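Local coordinates for protein HTPA Reductase (Selaginella moellendorffii, PDB 5U5N) that probably catalyses the NAD(P)H-dependent reduction of 4-hydroxy-tetrahydrodipicolinate to tetrahydrodipicolinate, a step of lysine biosynthesis by the diaminopimelate route, at residues Gly149-Thr155 and Lys182-Asp186; Ser170-Val176 and Phe217-Lys221; Ala90-Cys94 and Val115-Thr121; Leu2-Val7 and Val251-Ser255. One frame throughout, in Å; residues are numbered along the deposited sequence.

Contact 1 of 4, residues Gly149-Thr155 and Lys182-Asp186; sequences GAFSGYT and KLGLD
The carbonyl oxygen L183 O points into the turn G149-S152. F151 N donates to L183 O at 2.7 Å, in the carbonyl plane, with the N-H bent to 145°. The N atoms of A150 and S152 lie near the same oxygen at angles too poor for bonding. G149 CA adds a CA-H...O contact, 3.4 Å from L183 O. One residue earlier, G149 N bonds to K182 O at 3.0 Å and meets a lone pair of that oxygen. Both acceptors are backbone carbonyls at the C-terminal end of helix 171-182, which closes there in a Schellman motif with G184 at positive phi. G184 lies close against the turn, its CA 4.1 Å from G149 CA.

The side chains of F151 and L183 lie side by side and point the same way, with F151 CD1 4.0 Å from L183 CB. L185 reaches the second turn, F151-Y154. Its CD1 meets F151 CB, and its CD2 sits 3.4 Å from Y154 O and also touches Y154 CB. F151 CD2 sits over one face of the Y154 ring, toward its rim.

L183 also packs on helix 131-146, while F151, Y154 and L185 rest on I222 of strand 215-223. A150 O accepts a hydrogen bond from Q132 of the second subunit. The loop after helix 171-182 and the loop before strand 155-162 are thus joined beside the dimer interface.

Contact 2 of 4, residues Ser170-Val176 and Phe217-Lys221; sequences SGTALAV and FHTYK
V176 lays its CG1 over one face of the Y220 ring, toward the rim. CG1 is 3.8 Å from the ring centroid and 27° off the normal, a CH-pi contact. The closest ring atom is Y220 CE2, 3.4 Å from V176 CG1. The branch reaches the ring because CG1 stands opposite the backbone N (chi1 171°), while CG2 lies near Y220 OH. That hydroxyl is hydrogen-bonded to H235 of strand 229-238 and also passes 3.6 Å from A173 CA.

Two residues earlier on the strand, H218 turns its ring edge to the start of the helix. S170 OG and H218 NE2 share a hydrogen bond of 2.8 Å, and either could be the donor. S170 OG also accepts from A173 N at 3.0 Å, with an N-H...O angle of 166°. This is the N-cap bond of helix 171-182, so one hydroxyl both caps the helix and holds the histidine. A173 CB sits 4.0 Å from H218 CD2, also near the ring plane. H235 stacks on the H218 ring.

Helix and strand run nearly parallel, with axes 10.0 Å apart. This is helix-on-sheet packing in the C-terminal alpha/beta domain of the DapB family, at the end nearer the bound NAD.

Contact 3 of 4, residues Ala90-Cys94 and Val115-Thr121; sequences AEFYC and VARKSGT
Helices 90-94 and 115-119 run almost parallel, 13° apart in direction, with axes 9.7 Å from each other. C94 is the central side chain. Its sulfur is directed at the second helix and the turn that follows it. C94 SG lies 3.6 Å from V115 CG1 and 3.8 Å from A116 CA. The hydroxyls S119 OG and T121 OG1 approach the same sulfur, S119 OG at 3.4 Å from C94 SG.

V115 uses both branches. CG1, opposite the backbone N (chi1 164°), faces the cysteine, while CG2 meets E91 CG at 3.9 Å. The side chains of E91 and V115 cross at about a right angle, and the aliphatic part of the glutamate does the touching at the solvent-exposed edge of the contact. G120, at positive phi, ends the helix and turns the chain so that T121 comes back toward the first helix, its CA 6.0 Å from C94 CA.

C94 also touches F100 of strand 100-102, and A116 packs on strand 123-125. The helices are the crossovers of two successive right-handed beta-alpha-beta units of a Rossmann fold, so they share one face of the parallel sheet. In this nucleotide-binding domain N89, just before A90, binds NAD.

Contact 4 of 4, residues Leu2-Val7 and Val251-Ser255; sequences LAAAPV and VLFLS
V7 and V251 meet at the buried end of the contact. Their side chains cross at a slant, and V7 CG1 lies 3.3 Å from V251 CG1, tighter than usual for two methyl groups. V7 CG1 also touches V251 CG2, so it is set against both branches of the helix residue. V251 packs further on V78 and V101, which belong to the neighbouring strands of the parallel sheet.

A second apolar group lies one helix position on. L252 CD2 rests 3.5 Å from A4 CB and 4.1 Å from L2 CD1. L252 CG is opposite its own carbonyl carbon (chi1 -70°). CD1 continues the chain (chi2 178°), and the other branch, CD2, does the touching.

Here the chain enters strand 7-10, the first strand of the Rossmann sheet, and helix 241-259 packs against the lead-in. The helix comes from the sequence region of the C-terminal family, yet it packs against the N-terminal nucleotide-binding fold.

The polar edge is S255, one turn after V251. A5 N donates to S255 OG at 2.7 Å, almost straight at 177°. A5 CB stands 3.3 Å from the same oxygen, and A4 CB is 3.8 Å from S255 OG.

In the fold
The chain opens with residues 2-7, which meet helix 241-259 in contact 4. This closes a loop around almost the whole chain, and the other three contacts nest inside it. Contact 3 comes first and joins two successive helices of the Rossmann domain, its centre about 19 Å from that of contact 4. It closes before contacts 1 and 2 open. Those two cross: 149-155, 170-176, 182-186, 217-221. Both use helix 171-182, contact 2 at its start and contact 1 at its C-terminal end, with centres about 16 Å apart. Contact 2 ties it to strand 215-223, contact 1 to the loop entering strand 155-162 of the same sheet. Contact 4 then rejoins the nucleotide-binding domain.

Contact 1 of 4, residues Gly149-Thr155 and Lys182-Asp186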
loop_
_atom_site.group_PDB
_atom_site.type_symbol
_atom_site.label_atom_id
_atom_site.label_comp_id
_atom_site.label_asym_id
_atom_site.label_seq_id
_atom_site.Cartn_x
_atom_site.Cartn_y
_atom_site.Cartn_z
ATOM N N GLY A 149 -13.929 -7.212 -0.524
ATOM C CA GLY A 149 -14.616 -6.827 -1.744
ATOM C C GLY A 149 -14.448 -5.415 -2.261
ATOM O O GLY A 149 -15.184 -5.034 -3.165
ATOM N N ALA A 150 -13.500 -4.627 -1.757
ATOM C CA ALA A 150 -13.388 -3.206 -2.154
ATOM C C ALA A 150 -13.201 -2.957 -3.649
ATOM O O ALA A 150 -13.624 -1.903 -4.157
ATOM C CB ALA A 150 -12.308 -2.468 -1.361
ATOM N N PHE A 151 -12.592 -3.909 -4.350
ATOM C CA PHE A 151 -12.426 -3.832 -5.800
ATOM C C PHE A 151 -13.324 -4.838 -6.540
ATOM O O PHE A 151 -13.084 -5.187 -7.703
ATOM C CB PHE A 151 -10.963 -4.051 -6.149
ATOM C CG PHE A 151 -10.054 -2.952 -5.676
ATOM C CD1 PHE A 151 -9.645 -2.876 -4.352
ATOM C CD2 PHE A 151 -9.595 -2.001 -6.566
ATOM C CE1 PHE A 151 -8.820 -1.857 -3.930
ATOM C CE2 PHE A 151 -8.737 -1.004 -6.161
ATOM C CZ PHE A 151 -8.359 -0.924 -4.841
ATOM N N SER A 152 -14.389 -5.282 -5.881
ATOM C CA SER A 152 -15.336 -6.226 -6.471
ATOM C C SER A 152 -15.800 -5.696 -7.834
ATOM O O SER A 152 -16.144 -4.531 -7.959
ATOM C CB SER A 152 -16.544 -6.358 -5.554
ATOM O OG SER A 152 -17.346 -7.416 -5.927
ATOM N N GLY A 153 -15.714 -6.526 -8.869
ATOM C CA GLY A 153 -16.047 -6.117 -10.245
ATOM C C GLY A 153 -14.852 -5.717 -11.095
ATOM O O GLY A 153 -14.936 -5.737 -12.319
ATOM N N TYR A 154 -13.743 -5.330 -10.466
ATOM C CA TYR A 154 -12.545 -4.881 -11.185
ATOM C C TYR A 154 -11.872 -6.070 -11.838
ATOM O O TYR A 154 -12.127 -7.200 -11.452
ATOM C CB TYR A 154 -11.556 -4.169 -10.256
ATOM C CG TYR A 154 -11.899 -2.718 -9.970
ATOM C CD1 TYR A 154 -13.170 -2.337 -9.529
ATOM C CD2 TYR A 154 -10.937 -1.709 -10.137
ATOM C CE1 TYR A 154 -13.475 -0.977 -9.271
ATOM C CE2 TYR A 154 -11.233 -0.376 -9.885
ATOM C CZ TYR A 154 -12.502 -0.014 -9.446
ATOM O OH TYR A 154 -12.792 1.326 -9.202
ATOM N N THR A 155 -11.044 -5.794 -12.843
ATOM C CA THR A 155 -10.226 -6.787 -13.505
ATOM C C THR A 155 -8.789 -6.675 -12.996
ATOM O O THR A 155 -8.288 -5.558 -12.786
ATOM C CB THR A 155 -10.244 -6.577 -15.033
ATOM O OG1 THR A 155 -11.530 -6.900 -15.517
ATOM C CG2 THR A 155 -9.267 -7.538 -15.754
ATOM N N LYS A 182 -9.128 -11.296 -1.709
ATOM C CA LYS A 182 -9.951 -10.830 -0.612
ATOM C C LYS A 182 -10.571 -9.455 -0.902
ATOM O O LYS A 182 -11.584 -9.122 -0.326
ATOM C CB LYS A 182 -9.160 -10.789 0.681
ATOM C CG LYS A 182 -8.733 -12.158 1.118
ATOM C CD LYS A 182 -8.365 -12.184 2.585
ATOM C CE LYS A 182 -7.787 -13.561 2.943
ATOM N NZ LYS A 182 -8.026 -13.963 4.361
ATOM N N LEU A 183 -9.935 -8.689 -1.786
ATOM C CA LEU A 183 -10.452 -7.414 -2.262
ATOM C C LEU A 183 -11.485 -7.571 -3.397
ATOM O O LEU A 183 -12.026 -6.556 -3.928
ATOM C CB LEU A 183 -9.281 -6.517 -2.674
ATOM C CG LEU A 183 -8.420 -6.007 -1.512
ATOM C CD1 LEU A 183 -7.055 -5.530 -2.016
ATOM C CD2 LEU A 183 -9.134 -4.908 -0.743
ATOM N N GLY A 184 -11.783 -8.833 -3.745
ATOM C CA GLY A 184 -12.869 -9.179 -4.637
ATOM C C GLY A 184 -12.429 -9.425 -6.063
ATOM O O GLY A 184 -13.281 -9.515 -6.942
ATOM N N LEU A 185 -11.120 -9.534 -6.314
ATOM C CA LEU A 185 -10.627 -9.882 -7.648
ATOM C C LEU A 185 -10.677 -11.411 -7.828
ATOM O O LEU A 185 -10.504 -12.169 -6.882
ATOM C CB LEU A 185 -9.252 -9.280 -7.880
ATOM C CG LEU A 185 -9.400 -7.720 -7.898
ATOM C CD1 LEU A 185 -8.421 -6.961 -7.037
ATOM C CD2 LEU A 185 -9.429 -7.183 -9.321
ATOM N N ASP A 186 -11.008 -11.819 -9.037
ATOM C CA ASP A 186 -11.319 -13.219 -9.356
ATOM C C ASP A 186 -10.263 -13.489 -10.390
ATOM O O ASP A 186 -10.266 -12.886 -11.455
ATOM C CB ASP A 186 -12.770 -13.373 -9.894
ATOM C CG ASP A 186 -13.839 -12.870 -8.860
ATOM O OD1 ASP A 186 -13.711 -13.316 -7.709
ATOM O OD2 ASP A 186 -14.695 -11.951 -9.127
#

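Contact 2 of 4, residues Ser170-Val176 and Phe217-Lys221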
loop_
_atom_site.group_PDB
_atom_site.type_symbol
_atom_site.label_atom_id
_atom_site.label_comp_id
_atom_site.label_asym_id
_atom_site.label_seq_id
_atom_site.Cartn_x
_atom_site.Cartn_y
_atom_site.Cartn_z
ATOM N N SER A 170 6.191 -16.197 -8.493
ATOM C CA SER A 170 6.974 -15.908 -7.276
ATOM C C SER A 170 6.107 -15.957 -6.028
ATOM O O SER A 170 4.913 -15.578 -6.081
ATOM C CB SER A 170 7.693 -14.536 -7.373
ATOM O OG SER A 170 6.861 -13.446 -7.002
ATOM N N GLY A 171 6.654 -16.458 -4.928
ATOM C CA GLY A 171 5.915 -16.529 -3.658
ATOM C C GLY A 171 5.331 -15.180 -3.213
ATOM O O GLY A 171 4.273 -15.130 -2.574
ATOM N N THR A 172 6.059 -14.110 -3.546
ATOM C CA THR A 172 5.627 -12.743 -3.315
ATOM C C THR A 172 4.374 -12.421 -4.167
ATOM O O THR A 172 3.398 -11.941 -3.635
ATOM C CB THR A 172 6.779 -11.748 -3.618
ATOM O OG1 THR A 172 7.870 -11.981 -2.730
ATOM C CG2 THR A 172 6.326 -10.335 -3.461
ATOM N N ALA A 173 4.413 -12.703 -5.468
ATOM C CA ALA A 173 3.258 -12.529 -6.351
ATOM C C ALA A 173 2.057 -13.308 -5.859
ATOM O O ALA A 173 0.952 -12.757 -5.781
ATOM C CB ALA A 173 3.578 -12.903 -7.797
ATOM N N LEU A 174 2.262 -14.550 -5.448
ATOM C CA LEU A 174 1.148 -15.367 -4.977
ATOM C C LEU A 174 0.531 -14.810 -3.723
ATOM O O LEU A 174 -0.679 -14.896 -3.552
ATOM C CB LEU A 174 1.581 -16.810 -4.687
ATOM C CG LEU A 174 2.040 -17.688 -5.846
ATOM C CD1 LEU A 174 2.447 -19.033 -5.278
ATOM C CD2 LEU A 174 0.916 -17.820 -6.862
ATOM N N ALA A 175 1.361 -14.309 -2.818
ATOM C CA ALA A 175 0.844 -13.746 -1.575
ATOM C C ALA A 175 0.051 -12.446 -1.851
ATOM O O ALA A 175 -0.994 -12.199 -1.242
ATOM C CB ALA A 175 1.967 -13.490 -0.588
ATOM N N VAL A 176 0.525 -11.641 -2.784
ATOM C CA VAL A 176 -0.191 -10.409 -3.133
ATOM C C VAL A 176 -1.521 -10.763 -3.837
ATOM O O VAL A 176 -2.569 -10.223 -3.463
ATOM C CB VAL A 176 0.687 -9.438 -3.956
ATOM C CG1 VAL A 176 -0.138 -8.255 -4.490
ATOM C CG2 VAL A 176 1.850 -8.937 -3.113
ATOM N N PHE A 217 10.929 -8.393 -10.960
ATOM C CA PHE A 217 10.063 -7.279 -11.331
ATOM C C PHE A 217 8.652 -7.809 -11.328
ATOM O O PHE A 217 8.371 -8.842 -11.973
ATOM C CB PHE A 217 10.413 -6.757 -12.727
ATOM C CG PHE A 217 11.618 -5.809 -12.773
ATOM C CD1 PHE A 217 12.783 -6.039 -12.003
ATOM C CD2 PHE A 217 11.625 -4.725 -13.655
ATOM C CE1 PHE A 217 13.874 -5.185 -12.086
ATOM C CE2 PHE A 217 12.710 -3.877 -13.733
ATOM C CZ PHE A 217 13.836 -4.105 -12.949
ATOM N N HIS A 218 7.774 -7.131 -10.586
ATOM C CA HIS A 218 6.348 -7.425 -10.526
ATOM C C HIS A 218 5.504 -6.163 -10.871
ATOM O O HIS A 218 5.856 -5.057 -10.475
ATOM C CB HIS A 218 5.969 -7.847 -9.113
ATOM C CG HIS A 218 6.776 -8.984 -8.568
ATOM N ND1 HIS A 218 8.051 -8.819 -8.089
ATOM C CD2 HIS A 218 6.482 -10.297 -8.425
ATOM C CE1 HIS A 218 8.515 -9.988 -7.681
ATOM N NE2 HIS A 218 7.581 -10.903 -7.876
ATOM N N THR A 219 4.415 -6.381 -11.601
ATOM C CA THR A 219 3.439 -5.365 -11.985
ATOM C C THR A 219 2.040 -5.942 -11.760
ATOM O O THR A 219 1.715 -7.018 -12.296
ATOM C CB THR A 219 3.561 -5.000 -13.476
ATOM O OG1 THR A 219 4.857 -4.455 -13.740
ATOM C CG2 THR A 219 2.513 -3.945 -13.877
ATOM N N TYR A 220 1.221 -5.239 -10.983
ATOM C CA TYR A 220 -0.166 -5.585 -10.726
ATOM C C TYR A 220 -1.038 -4.440 -11.276
ATOM O O TYR A 220 -0.837 -3.264 -10.893
ATOM C CB TYR A 220 -0.418 -5.746 -9.227
ATOM C CG TYR A 220 0.596 -6.594 -8.494
ATOM C CD1 TYR A 220 1.806 -6.067 -8.063
ATOM C CD2 TYR A 220 0.346 -7.946 -8.234
ATOM C CE1 TYR A 220 2.741 -6.861 -7.399
ATOM C CE2 TYR A 220 1.285 -8.746 -7.572
ATOM C CZ TYR A 220 2.465 -8.190 -7.162
ATOM O OH TYR A 220 3.376 -8.965 -6.516
ATOM N N LYS A 221 -1.951 -4.759 -12.193
ATOM C CA LYS A 221 -2.867 -3.752 -12.727
ATOM C C LYS A 221 -4.300 -4.119 -12.402
ATOM O O LYS A 221 -4.718 -5.249 -12.617
ATOM C CB LYS A 221 -2.752 -3.615 -14.224
ATOM C CG LYS A 221 -1.348 -3.654 -14.745
ATOM C CD LYS A 221 -1.373 -3.362 -16.235
ATOM C CE LYS A 221 -0.006 -3.532 -16.893
ATOM N NZ LYS A 221 0.111 -2.512 -18.002
#

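Contact 3 of 4, residues Ala90-Cys94 and Val115-Thr121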
loop_
_atom_site.group_PDB
_atom_site.type_symbol
_atom_site.label_atom_id
_atom_site.label_comp_id
_atom_site.label_asym_id
_atom_site.label_seq_id
_atom_site.Cartn_x
_atom_site.Cartn_y
_atom_site.Cartn_z
ATOM N N ALA A 90 21.650 -24.711 11.539
ATOM C CA ALA A 90 20.755 -24.208 12.589
ATOM C C ALA A 90 20.898 -24.982 13.886
ATOM O O ALA A 90 20.953 -24.385 14.962
ATOM C CB ALA A 90 19.309 -24.229 12.136
ATOM N N GLU A 91 20.958 -26.310 13.801
ATOM C CA GLU A 91 21.165 -27.101 15.002
ATOM C C GLU A 91 22.507 -26.807 15.620
ATOM O O GLU A 91 22.623 -26.745 16.835
ATOM C CB GLU A 91 21.002 -28.567 14.723
ATOM C CG GLU A 91 19.560 -28.916 14.486
ATOM C CD GLU A 91 19.414 -30.209 13.702
ATOM O OE1 GLU A 91 20.031 -31.235 14.082
ATOM O OE2 GLU A 91 18.654 -30.215 12.697
ATOM N N PHE A 92 23.510 -26.573 14.785
ATOM C CA PHE A 92 24.814 -26.217 15.288
ATOM C C PHE A 92 24.756 -24.870 16.031
ATOM O O PHE A 92 25.227 -24.774 17.158
ATOM C CB PHE A 92 25.834 -26.189 14.168
ATOM C CG PHE A 92 27.197 -25.838 14.632
ATOM C CD1 PHE A 92 27.920 -26.730 15.412
ATOM C CD2 PHE A 92 27.757 -24.606 14.329
ATOM C CE1 PHE A 92 29.175 -26.416 15.871
ATOM C CE2 PHE A 92 29.035 -24.299 14.793
ATOM C CZ PHE A 92 29.742 -25.211 15.559
ATOM N N TYR A 93 24.146 -23.852 15.429
ATOM C CA TYR A 93 24.049 -22.546 16.090
ATOM C C TYR A 93 23.313 -22.631 17.410
ATOM O O TYR A 93 23.776 -22.065 18.402
ATOM C CB TYR A 93 23.390 -21.484 15.189
ATOM C CG TYR A 93 24.069 -21.296 13.849
ATOM C CD1 TYR A 93 25.467 -21.430 13.703
ATOM C CD2 TYR A 93 23.317 -21.011 12.721
ATOM C CE1 TYR A 93 26.081 -21.260 12.475
ATOM C CE2 TYR A 93 23.917 -20.846 11.489
ATOM C CZ TYR A 93 25.295 -20.965 11.370
ATOM O OH TYR A 93 25.864 -20.788 10.130
ATOM N N CYS A 94 22.188 -23.352 17.435
ATOM C CA CYS A 94 21.386 -23.461 18.664
ATOM C C CYS A 94 22.085 -24.234 19.791
ATOM O O CYS A 94 21.970 -23.853 20.951
ATOM C CB CYS A 94 20.026 -24.093 18.371
ATOM S SG CYS A 94 18.949 -23.091 17.355
ATOM N N VAL A 115 13.684 -26.124 16.182
ATOM C CA VAL A 115 14.961 -26.100 16.902
ATOM C C VAL A 115 15.278 -24.705 17.484
ATOM O O VAL A 115 15.729 -24.590 18.631
ATOM C CB VAL A 115 16.088 -26.622 15.982
ATOM C CG1 VAL A 115 17.461 -26.278 16.508
ATOM C CG2 VAL A 115 15.985 -28.124 15.817
ATOM N N ALA A 116 15.037 -23.659 16.697
ATOM C CA ALA A 116 15.262 -22.283 17.149
ATOM C C ALA A 116 14.363 -21.878 18.330
ATOM O O ALA A 116 14.834 -21.313 19.314
ATOM C CB ALA A 116 15.096 -21.311 15.985
ATOM N N ARG A 117 13.074 -22.187 18.221
ATOM C CA ARG A 117 12.086 -21.892 19.274
ATOM C C ARG A 117 12.340 -22.727 20.526
ATOM O O ARG A 117 12.336 -22.192 21.635
ATOM C CB ARG A 117 10.655 -22.126 18.772
ATOM C CG ARG A 117 9.572 -21.566 19.706
ATOM C CD ARG A 117 8.136 -21.798 19.222
ATOM N NE ARG A 117 8.032 -21.601 17.776
ATOM C CZ ARG A 117 7.911 -22.556 16.847
ATOM N NH1 ARG A 117 7.808 -23.861 17.147
ATOM N NH2 ARG A 117 7.858 -22.190 15.574
ATOM N N LYS A 118 12.580 -24.024 20.337
ATOM C CA LYS A 118 12.798 -24.975 21.438
ATOM C C LYS A 118 14.046 -24.615 22.271
ATOM O O LYS A 118 13.994 -24.634 23.498
ATOM C CB LYS A 118 12.907 -26.408 20.875
ATOM C CG LYS A 118 12.497 -27.522 21.809
ATOM C CD LYS A 118 12.687 -28.888 21.206
ATOM C CE LYS A 118 11.601 -29.151 20.195
ATOM N NZ LYS A 118 10.950 -30.439 20.492
ATOM N N SER A 119 15.150 -24.272 21.607
ATOM C CA SER A 119 16.396 -23.914 22.303
ATOM C C SER A 119 16.359 -22.543 22.967
ATOM O O SER A 119 17.160 -22.267 23.862
ATOM C CB SER A 119 17.587 -23.979 21.354
ATOM O OG SER A 119 17.512 -22.958 20.384
ATOM N N GLY A 120 15.447 -21.687 22.516
ATOM C CA GLY A 120 15.329 -20.332 23.038
ATOM C C GLY A 120 16.456 -19.450 22.564
ATOM O O GLY A 120 16.840 -18.529 23.257
ATOM N N THR A 121 16.977 -19.732 21.371
ATOM C CA THR A 121 18.064 -18.967 20.775
ATOM C C THR A 121 17.499 -17.731 20.079
ATOM O O THR A 121 16.575 -17.853 19.258
ATOM C CB THR A 121 18.783 -19.806 19.682
ATOM O OG1 THR A 121 19.111 -21.090 20.206
ATOM C CG2 THR A 121 20.068 -19.129 19.185
#

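Contact 4 of 4, residues Leu2-Val7 and Val251-Ser255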
loop_
_atom_site.group_PDB
_atom_site.type_symbol
_atom_site.label_atom_id
_atom_site.label_comp_id
_atom_site.label_asym_id
_atom_site.label_seq_id
_atom_site.Cartn_x
_atom_site.Cartn_y
_atom_site.Cartn_z
ATOM N N LEU A 2 25.651 3.032 15.420
ATOM C CA LEU A 2 25.017 1.702 15.432
ATOM C C LEU A 2 25.130 0.893 16.713
ATOM O O LEU A 2 24.119 0.364 17.153
ATOM C CB LEU A 2 25.488 0.866 14.257
ATOM C CG LEU A 2 25.289 1.418 12.851
ATOM C CD1 LEU A 2 25.622 0.273 11.929
ATOM C CD2 LEU A 2 23.916 2.006 12.507
ATOM N N ALA A 3 26.311 0.792 17.334
ATOM C CA ALA A 3 26.452 0.095 18.639
ATOM C C ALA A 3 25.887 -1.352 18.638
ATOM O O ALA A 3 25.262 -1.821 19.575
ATOM C CB ALA A 3 25.814 0.927 19.744
ATOM N N ALA A 4 26.101 -2.031 17.533
ATOM C CA ALA A 4 25.511 -3.326 17.307
ATOM C C ALA A 4 26.538 -4.441 17.542
ATOM O O ALA A 4 27.735 -4.228 17.470
ATOM C CB ALA A 4 25.020 -3.383 15.891
ATOM N N ALA A 5 26.053 -5.653 17.747
ATOM C CA ALA A 5 26.892 -6.855 17.795
ATOM C C ALA A 5 27.738 -7.015 16.525
ATOM O O ALA A 5 27.304 -6.652 15.431
ATOM C CB ALA A 5 25.992 -8.068 17.974
ATOM N N PRO A 6 28.940 -7.582 16.650
ATOM C CA PRO A 6 29.683 -7.958 15.447
ATOM C C PRO A 6 29.022 -9.136 14.719
ATOM O O PRO A 6 28.294 -9.891 15.324
ATOM C CB PRO A 6 31.049 -8.352 16.009
ATOM C CG PRO A 6 30.746 -8.908 17.345
ATOM C CD PRO A 6 29.616 -8.066 17.870
ATOM N N VAL A 7 29.237 -9.251 13.419
ATOM C CA VAL A 7 28.582 -10.292 12.643
ATOM C C VAL A 7 29.592 -11.237 11.970
ATOM O O VAL A 7 30.605 -10.794 11.439
ATOM C CB VAL A 7 27.604 -9.763 11.562
ATOM C CG1 VAL A 7 26.460 -9.070 12.229
ATOM C CG2 VAL A 7 28.249 -8.825 10.561
ATOM N N VAL A 251 20.062 -7.650 11.582
ATOM C CA VAL A 251 21.141 -7.835 12.581
ATOM C C VAL A 251 21.053 -6.719 13.626
ATOM O O VAL A 251 21.239 -6.963 14.809
ATOM C CB VAL A 251 22.525 -7.842 11.914
ATOM C CG1 VAL A 251 23.652 -7.508 12.901
ATOM C CG2 VAL A 251 22.787 -9.186 11.267
ATOM N N LEU A 252 20.768 -5.508 13.167
ATOM C CA LEU A 252 20.596 -4.368 14.069
ATOM C C LEU A 252 19.417 -4.569 15.011
ATOM O O LEU A 252 19.521 -4.316 16.187
ATOM C CB LEU A 252 20.398 -3.087 13.280
ATOM C CG LEU A 252 21.595 -2.533 12.523
ATOM C CD1 LEU A 252 21.188 -1.298 11.762
ATOM C CD2 LEU A 252 22.761 -2.234 13.459
ATOM N N PHE A 253 18.297 -5.046 14.474
ATOM C CA PHE A 253 17.140 -5.379 15.289
ATOM C C PHE A 253 17.444 -6.476 16.303
ATOM O O PHE A 253 17.184 -6.300 17.485
ATOM C CB PHE A 253 15.959 -5.740 14.389
ATOM C CG PHE A 253 14.710 -6.160 15.124
ATOM C CD1 PHE A 253 13.789 -5.227 15.587
ATOM C CD2 PHE A 253 14.467 -7.507 15.361
ATOM C CE1 PHE A 253 12.644 -5.630 16.244
ATOM C CE2 PHE A 253 13.306 -7.910 16.013
ATOM C CZ PHE A 253 12.394 -6.980 16.446
ATOM N N LEU A 254 18.024 -7.591 15.865
ATOM C CA LEU A 254 18.295 -8.726 16.781
ATOM C C LEU A 254 19.294 -8.322 17.879
ATOM O O LEU A 254 19.152 -8.674 19.039
ATOM C CB LEU A 254 18.789 -9.968 16.010
ATOM C CG LEU A 254 18.756 -11.299 16.764
ATOM C CD1 LEU A 254 17.348 -11.642 17.226
ATOM C CD2 LEU A 254 19.331 -12.440 15.915
ATOM N N SER A 255 20.294 -7.542 17.504
ATOM C CA SER A 255 21.248 -6.977 18.462
ATOM C C SER A 255 20.535 -6.355 19.652
ATOM O O SER A 255 20.861 -6.632 20.798
ATOM C CB SER A 255 22.090 -5.930 17.767
ATOM O OG SER A 255 23.417 -5.940 18.170
#